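Local atomic coordinates of tail fiber protein (Acinetobacter phage AM24, PDB entry 5W5P), a protein that probably recognises and breaks down the capsular polysaccharide of its Acinetobacter host, as a trimeric tailspike of the phage. Residues I481-A491 with S524-V535. Numbering follows the deposited sequence.
Sequences ISNLASQSSRA and SEGIGTGATTDV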
loop_
_atom_site.group_PDB
_atom_site.type_symbol
_atom_site.label_atom_id
_atom_site.label_comp_id
_atom_site.label_asym_id
_atom_site.label_seq_id
_atom_site.Cartn_x
_atom_site.Cartn_y
_atom_site.Cartn_z
ATOM N N ILE A 481 33.393 15.692 12.665
ATOM C CA ILE A 481 33.519 14.990 13.939
ATOM C C ILE A 481 33.640 15.991 15.079
ATOM O O ILE A 481 32.957 15.878 16.105
ATOM C CB ILE A 481 34.719 14.027 13.915
ATOM C CG1 ILE A 481 34.555 12.981 12.814
ATOM C CG2 ILE A 481 34.876 13.343 15.261
ATOM C CD1 ILE A 481 35.703 11.985 12.767
ATOM N N SER A 482 34.517 16.988 14.917
ATOM C CA SER A 482 34.669 18.028 15.929
ATOM C C SER A 482 33.400 18.848 16.121
ATOM O O SER A 482 33.201 19.414 17.202
ATOM C CB SER A 482 35.827 18.957 15.561
ATOM O OG SER A 482 37.037 18.232 15.426
ATOM N N ASN A 483 32.536 18.917 15.104
ATOM C CA ASN A 483 31.317 19.710 15.205
ATOM C C ASN A 483 30.260 19.057 16.088
ATOM O O ASN A 483 29.359 19.754 16.562
ATOM C CB ASN A 483 30.744 19.964 13.811
ATOM C CG ASN A 483 31.160 21.308 13.247
ATOM O OD1 ASN A 483 30.315 22.153 12.943
ATOM N ND2 ASN A 483 32.468 21.519 13.115
ATOM N N LEU A 484 30.344 17.746 16.315
ATOM C CA LEU A 484 29.365 17.063 17.152
ATOM C C LEU A 484 29.379 17.626 18.569
ATOM O O LEU A 484 30.424 18.018 19.096
ATOM C CB LEU A 484 29.643 15.560 17.185
ATOM C CG LEU A 484 29.643 14.869 15.822
ATOM C CD1 LEU A 484 29.921 13.381 15.972
ATOM C CD2 LEU A 484 28.324 15.105 15.113
ATOM N N ALA A 485 28.200 17.659 19.189
ATOM C CA ALA A 485 28.074 18.294 20.497
ATOM C C ALA A 485 28.690 17.434 21.595
ATOM O O ALA A 485 29.424 17.940 22.451
ATOM C CB ALA A 485 26.604 18.584 20.801
ATOM N N SER A 486 28.413 16.133 21.583
ATOM C CA SER A 486 28.829 15.243 22.658
ATOM C C SER A 486 30.197 14.638 22.377
ATOM O O SER A 486 30.497 14.243 21.245
ATOM C CB SER A 486 27.803 14.125 22.860
ATOM O OG SER A 486 26.787 14.540 23.756
ATOM N N GLN A 487 31.022 14.558 23.425
ATOM C CA GLN A 487 32.335 13.936 23.284
ATOM C C GLN A 487 32.213 12.462 22.922
ATOM O O GLN A 487 32.978 11.956 22.093
ATOM C CB GLN A 487 33.144 14.106 24.571
ATOM C CG GLN A 487 33.794 15.474 24.727
ATOM C CD GLN A 487 34.513 15.629 26.053
ATOM O OE1 GLN A 487 34.288 14.857 26.987
ATOM N NE2 GLN A 487 35.372 16.638 26.148
ATOM N N SER A 488 31.247 11.759 23.518
ATOM C CA SER A 488 31.127 10.321 23.309
ATOM C C SER A 488 30.694 9.952 21.894
ATOM O O SER A 488 30.837 8.788 21.509
ATOM C CB SER A 488 30.147 9.728 24.322
ATOM O OG SER A 488 28.926 10.446 24.331
ATOM N N SER A 489 30.185 10.903 21.111
ATOM C CA SER A 489 29.757 10.620 19.748
ATOM C C SER A 489 30.876 10.721 18.721
ATOM O O SER A 489 30.672 10.316 17.572
ATOM C CB SER A 489 28.630 11.572 19.329
ATOM O OG SER A 489 27.751 11.832 20.402
ATOM N N ARG A 490 32.046 11.242 19.098
ATOM C CA ARG A 490 33.038 11.619 18.097
ATOM C C ARG A 490 33.874 10.433 17.629
ATOM O O ARG A 490 34.037 10.222 16.424
ATOM C CB ARG A 490 33.937 12.723 18.649
ATOM C CG ARG A 490 33.169 13.936 19.143
ATOM C CD ARG A 490 33.999 15.199 19.060
ATOM N NE ARG A 490 33.245 16.366 19.508
ATOM C CZ ARG A 490 33.479 17.016 20.646
ATOM N NH1 ARG A 490 34.452 16.615 21.455
ATOM N NH2 ARG A 490 32.740 18.067 20.974
ATOM N N ALA A 491 34.410 9.652 18.567
ATOM C CA ALA A 491 35.386 8.623 18.230
ATOM C C ALA A 491 34.789 7.563 17.310
ATOM O O ALA A 491 33.590 7.269 17.351
ATOM C CB ALA A 491 35.924 7.962 19.501
ATOM N N SER A 524 39.204 14.328 23.033
ATOM C CA SER A 524 38.902 14.442 24.453
ATOM C C SER A 524 37.579 13.749 24.766
ATOM O O SER A 524 36.567 13.988 24.100
ATOM C CB SER A 524 38.842 15.913 24.862
ATOM O OG SER A 524 40.004 16.607 24.436
ATOM N N GLU A 525 37.588 12.889 25.785
ATOM C CA GLU A 525 36.403 12.135 26.183
ATOM C C GLU A 525 36.411 11.975 27.695
ATOM O O GLU A 525 37.363 11.427 28.256
ATOM C CB GLU A 525 36.363 10.768 25.499
ATOM C CG GLU A 525 35.069 10.003 25.700
ATOM C CD GLU A 525 34.753 9.083 24.535
ATOM O OE1 GLU A 525 35.588 8.988 23.611
ATOM O OE2 GLU A 525 33.670 8.458 24.542
ATOM N N GLY A 526 35.349 12.448 28.347
ATOM C CA GLY A 526 35.274 12.427 29.794
ATOM C C GLY A 526 36.005 13.555 30.481
ATOM O O GLY A 526 36.275 13.467 31.686
ATOM N N ILE A 527 36.329 14.624 29.755
ATOM C CA ILE A 527 37.192 15.691 30.244
ATOM C C ILE A 527 36.407 16.993 30.253
ATOM O O ILE A 527 35.840 17.390 29.228
ATOM C CB ILE A 527 38.459 15.825 29.380
ATOM C CG1 ILE A 527 39.322 14.570 29.509
ATOM C CG2 ILE A 527 39.247 17.064 29.774
ATOM C CD1 ILE A 527 40.498 14.554 28.568
ATOM N N GLY A 528 36.382 17.658 31.403
ATOM C CA GLY A 528 35.751 18.957 31.514
ATOM C C GLY A 528 36.714 20.090 31.228
ATOM O O GLY A 528 36.812 20.562 30.092
ATOM N N THR A 529 37.445 20.526 32.250
ATOM C CA THR A 529 38.399 21.614 32.076
ATOM C C THR A 529 39.545 21.172 31.172
ATOM O O THR A 529 40.163 20.129 31.399
ATOM C CB THR A 529 38.938 22.066 33.431
ATOM O OG1 THR A 529 37.849 22.514 34.247
ATOM C CG2 THR A 529 39.927 23.205 33.255
ATOM N N GLY A 530 39.813 21.965 30.133
ATOM C CA GLY A 530 40.918 21.714 29.230
ATOM C C GLY A 530 40.589 20.893 28.002
ATOM O O GLY A 530 41.476 20.682 27.163
ATOM N N ALA A 531 39.352 20.424 27.865
ATOM C CA ALA A 531 38.990 19.593 26.726
ATOM C C ALA A 531 39.034 20.398 25.432
ATOM O O ALA A 531 38.809 21.610 25.416
ATOM C CB ALA A 531 37.599 18.990 26.922
ATOM N N THR A 532 39.333 19.706 24.339
ATOM C CA THR A 532 39.382 20.318 23.021
ATOM C C THR A 532 38.439 19.581 22.083
ATOM O O THR A 532 38.098 18.415 22.301
ATOM C CB THR A 532 40.800 20.298 22.438
ATOM O OG1 THR A 532 40.772 20.811 21.100
ATOM C CG2 THR A 532 41.331 18.879 22.411
ATOM N N THR A 533 38.024 20.280 21.023
ATOM C CA THR A 533 37.193 19.666 19.995
ATOM C C THR A 533 38.006 18.901 18.960
ATOM O O THR A 533 37.432 18.101 18.216
ATOM C CB THR A 533 36.355 20.724 19.275
ATOM O OG1 THR A 533 37.224 21.648 18.607
ATOM C CG2 THR A 533 35.464 21.471 20.256
ATOM N N ASP A 534 39.315 19.141 18.884
ATOM C CA ASP A 534 40.146 18.439 17.915
ATOM C C ASP A 534 40.123 16.940 18.186
ATOM O O ASP A 534 40.154 16.499 19.337
ATOM C CB ASP A 534 41.589 18.951 17.968
ATOM C CG ASP A 534 41.698 20.444 17.700
ATOM O OD1 ASP A 534 40.775 21.017 17.086
ATOM O OD2 ASP A 534 42.717 21.045 18.101
ATOM N N VAL A 535 40.059 16.154 17.116
ATOM C CA VAL A 535 40.156 14.703 17.200
ATOM C C VAL A 535 41.307 14.249 16.313
ATOM O O VAL A 535 41.538 14.813 15.239
ATOM C CB VAL A 535 38.839 14.009 16.796
ATOM C CG1 VAL A 535 37.791 14.203 17.889
ATOM C CG2 VAL A 535 38.346 14.531 15.455
HETATM O O HOH W 1 39.656 17.646 14.609
HETATM O O HOH W 2 34.649 10.138 21.432
HETATM O O HOH W 3 32.890 7.316 22.413
HETATM O O HOH W 4 36.331 14.710 21.421
#
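In the C-terminal antiparallel beta domain that follows the parallel beta-helix of this tailspike, the hairpin loop joining strands 509-523 and 535-546 packs on helix 479-483 and the connection that follows it, mainly through S482 and Q487. The Q487 amide enters the mouth of the loop, its chain extended beyond CG (chi2 176°) and passing over S524 O. Q487 OE1 accepts from G526 N at 3.0 Å, above the amide plane, and more weakly from I527 N; its NE2 donates to a lone pair of I527 O at 3.2 Å. Both ends of the amide are thus held by backbone, fixing its flip, while A531 CB lies against NE2. One neighbouring subunit takes part: S524 OG is hydrogen-bonded to I552 O of that subunit, and I527 packs on its Y593. At the base of the loop, S482 OG donates to T533 O (2.8 Å) and accepts from a water that in turn accepts from V535 N, and V535 CG2 meets I481 CG2 at 3.7 Å. Between the Q487 and S482 sites lies the R490 guanidinium, whose NE and NH2 grip L484 O side-on. R490 NH1 reaches S524 O through one water in the guanidinium plane, 2.7 Å from NH1 and 2.8 Å from S524 O.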